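Dihydroorotase (Saccharomyces cerevisiae S288C, PDB 6L0A) catalyses the reversible, zinc-dependent interconversion of N-carbamoyl-L-aspartate and dihydroorotate, the third step of de novo pyrimidine biosynthesis. Local coordinates at residues C[322-336]-C[350-364]. Residues are numbered along the deposited sequence; the frame is centred on the assembly and turned at random.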
# COMPACT_ATOMS: atom_id res chain seq x y z
N SER C 322 -11.56 -39.24 -9.05
CA SER C 322 -10.56 -39.34 -10.12
C SER C 322 -10.89 -38.44 -11.30
O SER C 322 -10.16 -38.48 -12.30
CB SER C 322 -10.42 -40.79 -10.58
OG SER C 322 -11.69 -41.38 -10.80
N ASP C 323 -11.93 -37.61 -11.21
CA ASP C 323 -12.26 -36.67 -12.27
C ASP C 323 -11.06 -35.81 -12.63
O ASP C 323 -10.27 -35.42 -11.76
CB ASP C 323 -13.43 -35.76 -11.86
CG ASP C 323 -14.73 -36.49 -11.72
OD1 ASP C 323 -14.79 -37.68 -12.08
OD2 ASP C 323 -15.70 -35.87 -11.23
N LYS C 324 -10.92 -35.51 -13.91
CA LYS C 324 -9.78 -34.76 -14.42
C LYS C 324 -10.23 -33.35 -14.77
O LYS C 324 -11.34 -33.15 -15.27
CB LYS C 324 -9.19 -35.43 -15.66
CG LYS C 324 -8.43 -36.72 -15.38
CD LYS C 324 -8.49 -37.68 -16.57
CE LYS C 324 -9.90 -37.77 -17.15
NZ LYS C 324 -10.01 -38.81 -18.22
N ALA C 325 -9.38 -32.37 -14.48
CA ALA C 325 -9.72 -30.98 -14.77
C ALA C 325 -9.30 -30.67 -16.20
O ALA C 325 -8.12 -30.80 -16.56
CB ALA C 325 -9.05 -30.04 -13.77
N ILE C 326 -10.26 -30.27 -17.02
CA ILE C 326 -10.02 -29.98 -18.44
C ILE C 326 -10.10 -28.47 -18.63
O ILE C 326 -11.16 -27.86 -18.43
CB ILE C 326 -11.03 -30.71 -19.35
CG1 ILE C 326 -11.06 -32.21 -19.03
CG2 ILE C 326 -10.69 -30.46 -20.81
CD1 ILE C 326 -9.74 -32.91 -19.27
N LEU C 327 -8.99 -27.87 -19.02
CA LEU C 327 -8.98 -26.46 -19.37
C LEU C 327 -9.38 -26.32 -20.84
O LEU C 327 -8.78 -26.96 -21.70
CB LEU C 327 -7.60 -25.87 -19.13
CG LEU C 327 -7.48 -24.35 -19.05
CD1 LEU C 327 -7.83 -23.86 -17.66
CD2 LEU C 327 -6.07 -23.96 -19.43
N PHE C 328 -10.38 -25.49 -21.12
CA PHE C 328 -10.79 -25.28 -22.50
C PHE C 328 -10.95 -23.80 -22.81
O PHE C 328 -11.39 -23.02 -21.96
CB PHE C 328 -12.09 -26.05 -22.84
CG PHE C 328 -13.30 -25.63 -22.05
CD1 PHE C 328 -13.44 -25.99 -20.72
CD2 PHE C 328 -14.31 -24.90 -22.65
CE1 PHE C 328 -14.57 -25.61 -20.00
CE2 PHE C 328 -15.43 -24.52 -21.93
CZ PHE C 328 -15.56 -24.88 -20.61
N LYS C 329 -10.59 -23.44 -24.05
CA LYS C 329 -10.37 -22.05 -24.46
C LYS C 329 -11.70 -21.37 -24.78
O LYS C 329 -12.02 -21.02 -25.93
CB LYS C 329 -9.42 -22.02 -25.66
CG LYS C 329 -8.98 -20.64 -26.15
CD LYS C 329 -8.00 -19.96 -25.22
CE LYS C 329 -7.41 -18.69 -25.84
NZ LYS C 329 -6.27 -18.97 -26.76
N LYS C 330 -12.50 -21.18 -23.74
CA LYS C 330 -13.75 -20.43 -23.81
C LYS C 330 -13.58 -19.17 -22.96
O LYS C 330 -13.49 -19.25 -21.73
CB LYS C 330 -14.94 -21.26 -23.33
CG LYS C 330 -16.19 -20.43 -23.03
CD LYS C 330 -17.01 -20.16 -24.29
CE LYS C 330 -17.98 -18.99 -24.08
NZ LYS C 330 -17.48 -17.72 -24.70
N GLU C 331 -13.54 -18.02 -23.63
CA GLU C 331 -13.42 -16.74 -22.94
C GLU C 331 -14.59 -16.52 -21.99
O GLU C 331 -15.73 -16.90 -22.28
CB GLU C 331 -13.34 -15.63 -23.99
CG GLU C 331 -13.20 -14.22 -23.46
CD GLU C 331 -13.25 -13.21 -24.59
OE1 GLU C 331 -12.19 -12.94 -25.20
OE2 GLU C 331 -14.35 -12.69 -24.88
N GLN C 332 -14.31 -15.93 -20.82
CA GLN C 332 -15.35 -15.66 -19.83
C GLN C 332 -15.01 -14.38 -19.08
O GLN C 332 -13.88 -13.89 -19.11
CB GLN C 332 -15.50 -16.82 -18.85
CG GLN C 332 -14.24 -17.11 -18.05
CD GLN C 332 -14.43 -18.21 -17.03
OE1 GLN C 332 -15.42 -18.24 -16.30
NE2 GLN C 332 -13.48 -19.15 -16.98
N VAL C 333 -16.02 -13.86 -18.38
CA VAL C 333 -15.93 -12.57 -17.70
C VAL C 333 -16.12 -12.82 -16.21
O VAL C 333 -17.16 -13.36 -15.80
CB VAL C 333 -16.96 -11.57 -18.23
CG1 VAL C 333 -17.11 -10.39 -17.27
CG2 VAL C 333 -16.56 -11.08 -19.62
N ILE C 334 -15.13 -12.44 -15.42
CA ILE C 334 -15.23 -12.59 -13.96
C ILE C 334 -16.34 -11.68 -13.45
O ILE C 334 -16.37 -10.49 -13.81
CB ILE C 334 -13.89 -12.25 -13.30
CG1 ILE C 334 -12.78 -13.16 -13.83
CG2 ILE C 334 -14.00 -12.35 -11.79
CD1 ILE C 334 -11.39 -12.60 -13.65
N PRO C 335 -17.24 -12.18 -12.61
CA PRO C 335 -18.31 -11.32 -12.08
C PRO C 335 -17.77 -10.24 -11.17
O PRO C 335 -16.61 -10.26 -10.75
CB PRO C 335 -19.20 -12.30 -11.30
CG PRO C 335 -18.31 -13.47 -11.00
CD PRO C 335 -17.38 -13.58 -12.18
N GLN C 336 -18.65 -9.28 -10.85
CA GLN C 336 -18.29 -8.20 -9.94
C GLN C 336 -18.30 -8.64 -8.49
O GLN C 336 -17.51 -8.14 -7.68
CB GLN C 336 -19.25 -7.01 -10.11
CG GLN C 336 -19.18 -6.34 -11.47
CD GLN C 336 -17.84 -5.67 -11.72
OE1 GLN C 336 -17.14 -5.29 -10.78
NE2 GLN C 336 -17.49 -5.51 -12.99
N LYS C 350 -9.65 -9.73 -9.73
CA LYS C 350 -9.77 -9.30 -11.13
C LYS C 350 -11.22 -9.21 -11.56
O LYS C 350 -11.55 -9.45 -12.73
CB LYS C 350 -8.98 -10.21 -12.07
CG LYS C 350 -7.49 -9.92 -12.11
CD LYS C 350 -6.73 -10.96 -12.92
CE LYS C 350 -7.24 -11.04 -14.35
NZ LYS C 350 -6.79 -9.87 -15.17
N ALA C 351 -12.10 -8.85 -10.63
CA ALA C 351 -13.52 -8.73 -10.90
C ALA C 351 -13.78 -7.87 -12.13
O ALA C 351 -13.20 -6.79 -12.29
CB ALA C 351 -14.22 -8.12 -9.68
N GLY C 352 -14.62 -8.39 -13.03
CA GLY C 352 -14.96 -7.71 -14.26
C GLY C 352 -14.04 -7.96 -15.43
O GLY C 352 -14.38 -7.57 -16.55
N ASP C 353 -12.90 -8.61 -15.21
CA ASP C 353 -11.93 -8.80 -16.29
C ASP C 353 -12.30 -10.00 -17.16
O ASP C 353 -13.16 -10.81 -16.81
CB ASP C 353 -10.53 -8.99 -15.73
CG ASP C 353 -9.95 -7.72 -15.16
OD1 ASP C 353 -10.60 -6.66 -15.26
OD2 ASP C 353 -8.83 -7.78 -14.61
N LYS C 354 -11.61 -10.10 -18.29
CA LYS C 354 -11.72 -11.24 -19.19
C LYS C 354 -10.67 -12.29 -18.86
O LYS C 354 -9.53 -11.95 -18.51
CB LYS C 354 -11.54 -10.80 -20.64
CG LYS C 354 -12.78 -10.31 -21.34
CD LYS C 354 -12.47 -9.96 -22.79
CE LYS C 354 -12.92 -8.56 -23.14
NZ LYS C 354 -12.04 -7.52 -22.52
N LEU C 355 -11.05 -13.56 -19.00
CA LEU C 355 -10.13 -14.69 -18.93
C LEU C 355 -10.27 -15.51 -20.20
O LEU C 355 -11.39 -15.77 -20.65
CB LEU C 355 -10.42 -15.56 -17.70
CG LEU C 355 -10.12 -14.95 -16.32
CD1 LEU C 355 -10.48 -15.92 -15.22
CD2 LEU C 355 -8.66 -14.57 -16.25
N SER C 356 -9.14 -15.90 -20.79
CA SER C 356 -9.17 -16.61 -22.07
C SER C 356 -9.61 -18.06 -21.95
O SER C 356 -10.01 -18.66 -22.95
CB SER C 356 -7.78 -16.56 -22.73
OG SER C 356 -7.51 -15.29 -23.29
N TRP C 357 -9.56 -18.64 -20.75
CA TRP C 357 -9.81 -20.06 -20.55
C TRP C 357 -10.93 -20.29 -19.54
O TRP C 357 -11.22 -19.44 -18.69
CB TRP C 357 -8.56 -20.78 -20.07
CG TRP C 357 -7.43 -20.70 -21.01
CD1 TRP C 357 -6.53 -19.69 -21.12
CD2 TRP C 357 -7.07 -21.67 -21.99
NE1 TRP C 357 -5.62 -19.97 -22.10
CE2 TRP C 357 -5.93 -21.19 -22.66
CE3 TRP C 357 -7.60 -22.91 -22.37
CZ2 TRP C 357 -5.31 -21.89 -23.69
CZ3 TRP C 357 -6.99 -23.61 -23.39
CH2 TRP C 357 -5.85 -23.11 -24.04
N SER C 358 -11.54 -21.46 -19.64
CA SER C 358 -12.54 -21.94 -18.70
C SER C 358 -12.13 -23.34 -18.26
O SER C 358 -11.21 -23.94 -18.84
CB SER C 358 -13.95 -21.96 -19.32
OG SER C 358 -14.24 -20.72 -19.96
N VAL C 359 -12.79 -23.88 -17.24
CA VAL C 359 -12.42 -25.19 -16.71
C VAL C 359 -13.68 -26.01 -16.49
O VAL C 359 -14.71 -25.50 -16.05
CB VAL C 359 -11.58 -25.08 -15.41
CG1 VAL C 359 -12.40 -24.49 -14.27
CG2 VAL C 359 -11.00 -26.44 -15.02
N ARG C 360 -13.60 -27.30 -16.83
CA ARG C 360 -14.65 -28.28 -16.59
C ARG C 360 -13.99 -29.58 -16.15
O ARG C 360 -12.76 -29.71 -16.15
CB ARG C 360 -15.51 -28.49 -17.85
CG ARG C 360 -14.76 -29.17 -18.99
CD ARG C 360 -15.71 -29.68 -20.06
NE ARG C 360 -15.07 -30.67 -20.93
CZ ARG C 360 -14.45 -30.37 -22.06
NH1 ARG C 360 -14.41 -29.11 -22.48
NH2 ARG C 360 -13.88 -31.32 -22.79
N TRP C 361 -14.82 -30.56 -15.79
CA TRP C 361 -14.37 -31.82 -15.22
C TRP C 361 -14.77 -33.00 -16.10
O TRP C 361 -15.89 -33.04 -16.62
CB TRP C 361 -14.94 -32.02 -13.82
CG TRP C 361 -14.40 -31.03 -12.85
CD1 TRP C 361 -14.96 -29.84 -12.50
CD2 TRP C 361 -13.18 -31.14 -12.12
NE1 TRP C 361 -14.16 -29.20 -11.59
CE2 TRP C 361 -13.05 -29.97 -11.34
CE3 TRP C 361 -12.18 -32.11 -12.05
CZ2 TRP C 361 -11.97 -29.76 -10.49
CZ3 TRP C 361 -11.09 -31.89 -11.22
CH2 TRP C 361 -11.00 -30.72 -10.45
N GLU C 362 -13.86 -33.96 -16.24
CA GLU C 362 -14.18 -35.17 -16.98
C GLU C 362 -13.84 -36.42 -16.18
O GLU C 362 -12.79 -36.48 -15.53
CB GLU C 362 -13.43 -35.20 -18.32
CG GLU C 362 -14.17 -34.47 -19.41
CD GLU C 362 -13.77 -34.95 -20.79
OE1 GLU C 362 -13.51 -36.16 -20.93
OE2 GLU C 362 -13.71 -34.11 -21.71
N PRO C 363 -14.71 -37.42 -16.21
CA PRO C 363 -14.45 -38.65 -15.46
C PRO C 363 -13.26 -39.42 -16.00
O PRO C 363 -12.87 -39.30 -17.17
CB PRO C 363 -15.74 -39.46 -15.63
CG PRO C 363 -16.37 -38.92 -16.86
CD PRO C 363 -16.01 -37.46 -16.89
N ARG C 364 -12.66 -40.22 -15.12
CA ARG C 364 -11.74 -41.27 -15.54
C ARG C 364 -12.58 -42.48 -15.93
O ARG C 364 -13.29 -43.05 -15.09
CB ARG C 364 -10.75 -41.60 -14.42
CG ARG C 364 -9.92 -42.84 -14.68
CD ARG C 364 -9.18 -43.31 -13.44
NE ARG C 364 -8.40 -42.23 -12.83
CZ ARG C 364 -7.48 -42.42 -11.88
NH1 ARG C 364 -7.22 -43.65 -11.44
NH2 ARG C 364 -6.81 -41.38 -11.38
O HOH W 1 -13.71 -40.14 -12.35
O HOH W 2 -7.45 -39.36 -13.12
O HOH W 3 -14.09 -21.70 -15.54
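Trp357, in an antiparallel beta sheet built from both chain ends, packs against two side chains of 322-336. Lys329 CD sits over the centre of its six-membered ring, 3.6 Å from the centroid, a CH-pi contact. Leu327 CD2 comes in obliquely, 3.5 Å from Trp357 CE3, and Phe328 N is at the edge. Phe328 has Ser358 CB over one face and Arg360 NH1 over the other; the guanidinium is turned 50° from the ring, and any cation-pi attraction is weak. Ala325 CB lies over the six-membered ring of Trp361, 4.0 Å from its centroid, with Asp323 O at the ring edge.

The sheet lies well away from the zinc site. Strands 324-328 and 358-362 pair through six backbone bonds, and strand 4-8 joins the far edge of 324-328. Leu327, Ile334 and Leu355 touch helix 283-293. Past Phe328 the register slips by one, and a short second ladder pairs Gln332 with Leu355.

In Lys329, CG points opposite the backbone N (chi1 -175°) and the chain then bends at chi2, which lays CD on the indole; its NZ pairs with Glu292. Arg360 has Ile326 CG2 over one guanidinium face. Its NH2 meets Glu362 OE2 at 3.0 Å, in the guanidinium plane, and also pairs with Glu4. Trp361 NE1 donates to Arg31 O.

Where the register slips, the side chain of Gln332 reaches back to the partner strand. Gln332 NE2 donates to Trp357 O at 2.8 Å, on a lone pair and nearly straight at 166°. The same nitrogen also donates to a water, 3.0 Å away, which accepts from Val359 N as well.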